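Local coordinates for endoglucanase family 5 (Clostridium acetobutylicum ATCC 824, PDB 6PZ7), which probably hydrolyses internal beta-1,4-glucosidic bonds of cellulose and related plant polysaccharides, as a broad-specificity endoglucanase of glycoside hydrolase family 5, at residues Arg81-Glu84 and Val85-Val89; Thr173-Asn176 and Thr177-Thr181; Asn256-Lys260 and Asn261-Val265. One frame throughout, in Å; residues are numbered along the deposited sequence. Where two conformers were deposited one is given.

Interaction 1 (Arg81-Glu84 and Val85-Val89); sequences RVQE and VVNYV
Arg81 turns CG away from its backbone N (chi1 179°) and then bends at chi2 (56°), while Tyr88 has CG beside its own N; these torsions set guanidinium and phenol hydroxyl in contact two turns apart on helix 76-91. The helix is the crossover of a beta-alpha-beta unit, running between strands 55-58 and 95-99 of the (beta/alpha)8 barrel. NH1 of Arg81 donates to OH of Tyr88 at 3.0 Å, and to OE1 of Glu84 at 2.9 Å in a salt bridge that uses the anti lone pair of the carboxylate. Both acceptors lie in the guanidinium plane, which stands 68° from the phenol ring. Two bonds on one nitrogen fix the rotation of the group, and Glu32 at NE and the carbonyl of Thr40 at NH2 hold the rest. The Tyr88 ring lies with one face over Glu84 O, and the ring also touches Lys42 and Ile45 of helix 42-51. Val85 and Val86 touch Ile58 of strand 55-58, Val82 and Val86 touch Phe132 of helix 111-132, and Asn87 OD1 is hydrogen-bonded to Tyr135. Over the centre of the Arg81 guanidinium, Val85 CG2 sits 3.6 Å from Arg81 CZ, so that a methyl lies over one face of the charged group.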
loop_
_atom_site.group_PDB
_atom_site.type_symbol
_atom_site.label_atom_id
_atom_site.label_comp_id
_atom_site.label_asym_id
_atom_site.label_seq_id
_atom_site.Cartn_x
_atom_site.Cartn_y
_atom_site.Cartn_z
ATOM N N ARG A 81 -0.494 -2.928 19.847
ATOM C CA ARG A 81 0.388 -1.899 19.281
ATOM C C ARG A 81 -0.089 -1.431 17.922
ATOM O O ARG A 81 -0.117 -0.216 17.648
ATOM C CB ARG A 81 1.830 -2.396 19.212
ATOM C CG ARG A 81 2.785 -1.368 18.618
ATOM C CD ARG A 81 2.751 -0.031 19.364
ATOM N NE ARG A 81 3.615 0.919 18.649
ATOM C CZ ARG A 81 3.519 2.242 18.757
ATOM N NH1 ARG A 81 2.652 2.824 19.566
ATOM N NH2 ARG A 81 4.295 2.998 17.986
ATOM N N VAL A 82 -0.510 -2.353 17.066
ATOM C CA VAL A 82 -1.048 -1.965 15.766
ATOM C C VAL A 82 -2.230 -1.022 15.970
ATOM O O VAL A 82 -2.358 -0.002 15.278
ATOM C CB VAL A 82 -1.443 -3.209 14.943
ATOM C CG1 VAL A 82 -2.135 -2.820 13.672
ATOM C CG2 VAL A 82 -0.207 -4.059 14.607
ATOM N N GLN A 83 -3.107 -1.338 16.920
ATOM C CA GLN A 83 -4.250 -0.468 17.165
ATOM C C GLN A 83 -3.822 0.918 17.644
ATOM O O GLN A 83 -4.444 1.925 17.290
ATOM C CB GLN A 83 -5.209 -1.101 18.162
ATOM C CG GLN A 83 -6.396 -0.200 18.425
ATOM C CD GLN A 83 -7.402 -0.806 19.319
ATOM O OE1 GLN A 83 -7.123 -1.073 20.483
ATOM N NE2 GLN A 83 -8.593 -1.090 18.757
ATOM N N GLU A 84 -2.793 0.995 18.487
ATOM C CA GLU A 84 -2.299 2.303 18.918
ATOM C C GLU A 84 -1.936 3.168 17.708
ATOM O O GLU A 84 -2.247 4.365 17.648
ATOM C CB GLU A 84 -1.069 2.163 19.830
ATOM C CG GLU A 84 -1.350 1.605 21.193
ATOM C CD GLU A 84 -0.152 1.454 22.081
ATOM O OE1 GLU A 84 1.004 1.626 21.653
ATOM O OE2 GLU A 84 -0.353 1.175 23.293
ATOM N N VAL A 85 -1.241 2.583 16.724
ATOM C CA VAL A 85 -0.792 3.308 15.533
ATOM C C VAL A 85 -1.973 3.659 14.641
ATOM O O VAL A 85 -2.096 4.796 14.172
ATOM C CB VAL A 85 0.316 2.521 14.813
ATOM C CG1 VAL A 85 0.696 3.244 13.549
ATOM C CG2 VAL A 85 1.513 2.345 15.720
ATOM N N VAL A 86 -2.894 2.722 14.429
ATOM C CA VAL A 86 -4.137 3.036 13.735
ATOM C C VAL A 86 -4.826 4.216 14.402
ATOM O O VAL A 86 -5.302 5.136 13.723
ATOM C CB VAL A 86 -5.045 1.802 13.678
ATOM C CG1 VAL A 86 -6.459 2.167 13.273
ATOM C CG2 VAL A 86 -4.458 0.776 12.758
ATOM N N ASN A 87 -4.899 4.220 15.734
ATOM C CA ASN A 87 -5.554 5.312 16.438
ATOM C C ASN A 87 -4.861 6.642 16.241
ATOM O O ASN A 87 -5.550 7.667 16.199
ATOM C CB ASN A 87 -5.765 4.997 17.922
ATOM C CG ASN A 87 -6.991 4.134 18.160
ATOM O OD1 ASN A 87 -7.820 3.941 17.254
ATOM N ND2 ASN A 87 -7.128 3.630 19.380
ATOM N N TYR A 88 -3.527 6.698 16.154
ATOM C CA TYR A 88 -2.880 7.983 15.874
ATOM C C TYR A 88 -3.497 8.594 14.619
ATOM O O TYR A 88 -3.751 9.801 14.545
ATOM C CB TYR A 88 -1.359 7.824 15.658
ATOM C CG TYR A 88 -0.513 7.283 16.781
ATOM C CD1 TYR A 88 -0.838 7.416 18.109
ATOM C CD2 TYR A 88 0.677 6.630 16.473
ATOM C CE1 TYR A 88 -0.025 6.888 19.097
ATOM C CE2 TYR A 88 1.485 6.099 17.440
ATOM C CZ TYR A 88 1.135 6.237 18.767
ATOM O OH TYR A 88 1.957 5.687 19.740
ATOM N N VAL A 89 -3.622 7.768 13.573
ATOM C CA VAL A 89 -4.107 8.222 12.274
ATOM C C VAL A 89 -5.591 8.602 12.347
ATOM O O VAL A 89 -6.022 9.685 11.900
ATOM C CB VAL A 89 -3.844 7.132 11.212
ATOM C CG1 VAL A 89 -4.428 7.548 9.871
ATOM C CG2 VAL A 89 -2.350 6.868 11.071
#

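Interaction 2 (Thr173-Asn176 and Thr177-Thr181); sequences TAVN and TIRST
Thr177 meets Thr173 one turn back through a side-chain to main-chain bond: Thr177 OG1 donates to Thr173 O at 2.8 Å, and the amide N of Thr177 reaches the same oxygen at 2.9 Å. The two donors approach from opposite faces of the carbonyl plane, the hydroxyl lying 36° out of it, so the oxygen is gripped twice. With OG1 beside the backbone N (chi1 -61°), the hydroxyl is folded back against the preceding turn, and the two threonine side chains lie alongside each other, Thr173 CG2 4.2 Å from Thr177 OG1. Thr173 repeats the pattern, its own OG1 bonding to Lys169 O, and both threonines press on Thr122 of helix 111-132.

One residue further on, Ile178 lays CG1 and CD1 along the carbonyl of Ala174, with CG1 3.2 Å from Ala174 O. Val175 and Arg179 also run side by side, the aliphatic start of the arginine meeting the valine where Arg179 CG lies 4.2 Å from Val175 CG1. Helix 161-180 belongs to the outer layer of the (beta/alpha)8 barrel and leads toward strand 190-193, where Ile190 receives Val175, Ile178 and Arg179.

Beyond the valine, the guanidinium is held by a salt bridge from NE to Asp213 and by NH1 bonds to the carbonyls of Arg188 and Asn185. At the C-terminal end Ser180 has two conformers, so the approach of its OG to Thr177 O, present in one of them, is doubtful. Thr181 turns its hydroxyl back onto the main chain, where Thr181 OG1 donates to Ile178 O at 2.7 Å, an oxygen that also accepts from Thr181 N.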
loop_
_atom_site.group_PDB
_atom_site.type_symbol
_atom_site.label_atom_id
_atom_site.label_comp_id
_atom_site.label_asym_id
_atom_site.label_seq_id
_atom_site.Cartn_x
_atom_site.Cartn_y
_atom_site.Cartn_z
ATOM N N THR A 173 -10.923 -14.956 -0.478
ATOM C CA THR A 173 -10.929 -15.499 0.869
ATOM C C THR A 173 -10.849 -14.369 1.883
ATOM O O THR A 173 -11.589 -14.344 2.877
ATOM C CB THR A 173 -9.728 -16.434 1.055
ATOM O OG1 THR A 173 -9.840 -17.577 0.195
ATOM C CG2 THR A 173 -9.634 -16.916 2.493
ATOM N N ALA A 174 -9.914 -13.444 1.680
ATOM C CA ALA A 174 -9.762 -12.333 2.631
ATOM C C ALA A 174 -11.006 -11.450 2.695
ATOM O O ALA A 174 -11.464 -11.095 3.779
ATOM C CB ALA A 174 -8.521 -11.543 2.278
ATOM N N VAL A 175 -11.576 -11.083 1.549
ATOM C CA VAL A 175 -12.788 -10.262 1.544
ATOM C C VAL A 175 -13.925 -10.980 2.255
ATOM O O VAL A 175 -14.633 -10.393 3.085
ATOM C CB VAL A 175 -13.190 -9.852 0.111
ATOM C CG1 VAL A 175 -14.598 -9.301 0.086
ATOM C CG2 VAL A 175 -12.191 -8.825 -0.451
ATOM N N ASN A 176 -14.146 -12.264 1.935
ATOM C CA ASN A 176 -15.242 -12.983 2.578
ATOM C C ASN A 176 -15.027 -13.076 4.092
ATOM O O ASN A 176 -15.970 -12.951 4.882
ATOM C CB ASN A 176 -15.386 -14.385 1.990
ATOM C CG ASN A 176 -16.099 -14.404 0.640
ATOM O OD1 ASN A 176 -16.800 -13.481 0.284
ATOM N ND2 ASN A 176 -15.919 -15.493 -0.093
ATOM N N THR A 177 -13.794 -13.337 4.510
ATOM C CA THR A 177 -13.486 -13.435 5.939
ATOM C C THR A 177 -13.738 -12.108 6.642
ATOM O O THR A 177 -14.351 -12.063 7.711
ATOM C CB THR A 177 -12.043 -13.869 6.133
ATOM O OG1 THR A 177 -11.833 -15.162 5.554
ATOM C CG2 THR A 177 -11.627 -13.922 7.580
ATOM N N ILE A 178 -13.276 -11.007 6.052
ATOM C CA ILE A 178 -13.540 -9.686 6.613
ATOM C C ILE A 178 -15.035 -9.482 6.764
ATOM O O ILE A 178 -15.538 -9.077 7.832
ATOM C CB ILE A 178 -12.892 -8.606 5.722
ATOM C CG1 ILE A 178 -11.362 -8.641 5.855
ATOM C CG2 ILE A 178 -13.472 -7.236 6.064
ATOM C CD1 ILE A 178 -10.621 -8.004 4.715
ATOM N N ARG A 179 -15.774 -9.654 5.678
ATOM C CA ARG A 179 -17.202 -9.333 5.712
ATOM C C ARG A 179 -17.961 -10.215 6.702
ATOM O O ARG A 179 -18.920 -9.748 7.329
ATOM C CB ARG A 179 -17.789 -9.450 4.313
ATOM C CG ARG A 179 -17.186 -8.469 3.287
ATOM C CD ARG A 179 -18.138 -7.374 2.900
ATOM N NE ARG A 179 -17.595 -6.496 1.885
ATOM C CZ ARG A 179 -16.964 -5.338 2.120
ATOM N NH1 ARG A 179 -16.781 -4.912 3.364
ATOM N NH2 ARG A 179 -16.488 -4.616 1.121
ATOM N N SER A 180 -17.513 -11.459 6.887
ATOM C CA SER A 180 -18.182 -12.413 7.762
ATOM C C SER A 180 -18.156 -11.979 9.212
ATOM O O SER A 180 -18.975 -12.457 10.011
ATOM C CB SER A 180 -17.510 -13.781 7.637
ATOM O OG SER A 180 -16.291 -13.831 8.362
ATOM N N THR A 181 -17.229 -11.118 9.586
ATOM C CA THR A 181 -17.133 -10.672 10.977
ATOM C C THR A 181 -18.154 -9.597 11.350
ATOM O O THR A 181 -18.318 -9.306 12.559
ATOM C CB THR A 181 -15.714 -10.196 11.304
ATOM O OG1 THR A 181 -15.367 -9.042 10.510
ATOM C CG2 THR A 181 -14.700 -11.281 11.077
#

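Interaction 3 (Asn256-Lys260 and Asn261-Val265); sequences NKFVK and NGQPV
Phe258 and Gln263 lie side by side and point the same way, the ring and the amide standing nearly perpendicular (83° between planes), with Gln263 CG 3.8 Å from Phe258 CD1. Their backbones belong to a Schellman motif that ends helix 241-259 and turns the chain into strand 265-270 of the (beta/alpha)8 barrel. In it Gln263 N donates to Phe258 O at 3.0 Å and Gly262 N to Val259 O at 3.0 Å. Gly262 is the C-prime residue, and its positive phi (80°) reverses the chain; the Gly262 bond also closes a type I turn that begins at Val259.

Val265 comes in at about a right angle to both Phe258 and Val259. Its CG2, set beside the backbone N, touches Phe258 CB at 3.5 Å and Val259 CG2 at 3.9 Å, so a single methyl meets both residues. Val218 of strand 216-221 touches Phe258, Gln263 and Val265. Lys257 lays its CG over the centre of one face of the Phe258 ring before NZ goes on to Asn205.

The amide of Gln263, bent back at chi2 (53°), gives NE2 to Pro264 O on a lone pair and also to Val216 O, which ties the turn to the neighbouring strand. On the solvent-exposed side Lys260 and Asn261 run alongside each other, and Lys260 NZ reaches back to Asn256 OD1. Asn261 turns its amide back toward the helix, where Asn261 ND2 donates to Lys257 O at 3.1 Å from above the carbonyl plane.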
loop_
_atom_site.group_PDB
_atom_site.type_symbol
_atom_site.label_atom_id
_atom_site.label_comp_id
_atom_site.label_asym_id
_atom_site.label_seq_id
_atom_site.Cartn_x
_atom_site.Cartn_y
_atom_site.Cartn_z
ATOM N N ASN A 256 -7.670 3.536 -18.153
ATOM C CA ASN A 256 -8.481 2.861 -19.162
ATOM C C ASN A 256 -8.900 1.469 -18.741
ATOM O O ASN A 256 -9.997 1.013 -19.104
ATOM C CB ASN A 256 -7.735 2.841 -20.492
ATOM C CG ASN A 256 -7.842 4.166 -21.230
ATOM O OD1 ASN A 256 -8.874 4.822 -21.185
ATOM N ND2 ASN A 256 -6.760 4.559 -21.882
ATOM N N LYS A 257 -8.074 0.767 -17.995
ATOM C CA LYS A 257 -8.431 -0.580 -17.588
ATOM C C LYS A 257 -9.470 -0.601 -16.480
ATOM O O LYS A 257 -10.417 -1.406 -16.517
ATOM C CB LYS A 257 -7.177 -1.343 -17.173
ATOM C CG LYS A 257 -7.466 -2.711 -16.643
ATOM C CD LYS A 257 -8.042 -3.583 -17.740
ATOM C CE LYS A 257 -8.403 -4.946 -17.226
ATOM N NZ LYS A 257 -8.916 -5.784 -18.339
ATOM N N PHE A 258 -9.296 0.241 -15.463
ATOM C CA PHE A 258 -10.093 0.190 -14.234
ATOM C C PHE A 258 -10.986 1.414 -14.066
ATOM O O PHE A 258 -12.226 1.283 -14.054
ATOM C CB PHE A 258 -9.168 0.009 -13.012
ATOM C CG PHE A 258 -8.475 -1.336 -12.965
ATOM C CD1 PHE A 258 -9.207 -2.515 -12.891
ATOM C CD2 PHE A 258 -7.106 -1.406 -12.913
ATOM C CE1 PHE A 258 -8.568 -3.743 -12.843
ATOM C CE2 PHE A 258 -6.468 -2.644 -12.847
ATOM C CZ PHE A 258 -7.207 -3.795 -12.802
ATOM N N VAL A 259 -10.405 2.606 -13.918
ATOM C CA VAL A 259 -11.156 3.737 -13.385
ATOM C C VAL A 259 -12.305 4.099 -14.309
ATOM O O VAL A 259 -13.432 4.346 -13.854
ATOM C CB VAL A 259 -10.233 4.946 -13.162
ATOM C CG1 VAL A 259 -11.052 6.144 -12.659
ATOM C CG2 VAL A 259 -9.075 4.619 -12.200
ATOM N N LYS A 260 -12.045 4.122 -15.617
ATOM C CA LYS A 260 -13.060 4.500 -16.610
ATOM C C LYS A 260 -14.211 3.513 -16.633
ATOM O O LYS A 260 -15.329 3.867 -17.056
ATOM C CB LYS A 260 -12.374 4.531 -17.970
ATOM C CG LYS A 260 -13.287 4.799 -19.160
ATOM C CD LYS A 260 -12.515 4.598 -20.449
ATOM C CE LYS A 260 -12.290 3.133 -20.734
ATOM N NZ LYS A 260 -11.433 2.916 -21.935
ATOM N N ASN A 261 -13.969 2.265 -16.256
ATOM C CA ASN A 261 -14.994 1.235 -16.195
ATOM C C ASN A 261 -15.662 1.144 -14.825
ATOM O O ASN A 261 -16.304 0.121 -14.530
ATOM C CB ASN A 261 -14.403 -0.107 -16.604
ATOM C CG ASN A 261 -13.988 -0.133 -18.064
ATOM O OD1 ASN A 261 -14.752 0.262 -18.950
ATOM N ND2 ASN A 261 -12.761 -0.583 -18.326
ATOM N N GLY A 262 -15.522 2.169 -13.982
ATOM C CA GLY A 262 -16.161 2.205 -12.681
ATOM C C GLY A 262 -15.463 1.417 -11.592
ATOM O O GLY A 262 -16.074 1.139 -10.564
ATOM N N GLN A 263 -14.181 1.082 -11.771
ATOM C CA GLN A 263 -13.402 0.353 -10.772
ATOM C C GLN A 263 -12.303 1.272 -10.238
ATOM O O GLN A 263 -11.308 1.522 -10.932
ATOM C CB GLN A 263 -12.796 -0.921 -11.362
ATOM C CG GLN A 263 -11.935 -1.673 -10.373
ATOM C CD GLN A 263 -12.682 -1.951 -9.083
ATOM O OE1 GLN A 263 -13.663 -2.683 -9.088
ATOM N NE2 GLN A 263 -12.236 -1.353 -7.979
ATOM N N PRO A 264 -12.451 1.820 -9.031
ATOM C CA PRO A 264 -11.439 2.733 -8.505
ATOM C C PRO A 264 -10.122 2.054 -8.183
ATOM O O PRO A 264 -10.063 0.834 -7.934
ATOM C CB PRO A 264 -12.102 3.302 -7.241
ATOM C CG PRO A 264 -13.590 3.199 -7.505
ATOM C CD PRO A 264 -13.673 1.840 -8.195
ATOM N N VAL A 265 -9.081 2.880 -8.138
ATOM C CA VAL A 265 -7.698 2.469 -7.948
ATOM C C VAL A 265 -7.008 3.419 -6.982
ATOM O O VAL A 265 -7.130 4.646 -7.110
ATOM C CB VAL A 265 -6.925 2.500 -9.295
ATOM C CG1 VAL A 265 -5.436 2.187 -9.088
ATOM C CG2 VAL A 265 -7.542 1.545 -10.295
#

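How the interactions relate
All three interactions are local contacts of one (beta/alpha)8 barrel, on or at the end of its outer helices, and they follow one another along the chain. Interaction 1 lies in helix 76-91, between strands 55-58 and 95-99; interaction 2 ends helix 161-180, ahead of strand 190-193; interaction 3 joins helix 241-259 to strand 265-270. Their centres are about 22 Å (1 and 2), 23 Å (2 and 3) and 31 Å (1 and 3) apart, and none touches another. Interactions 1 and 3 sit on opposite sides of the chain's centre. Helix 111-132 packs against side chains of both interactions 1 and 2. Each contact lies at a different place around the shared eight-stranded sheet.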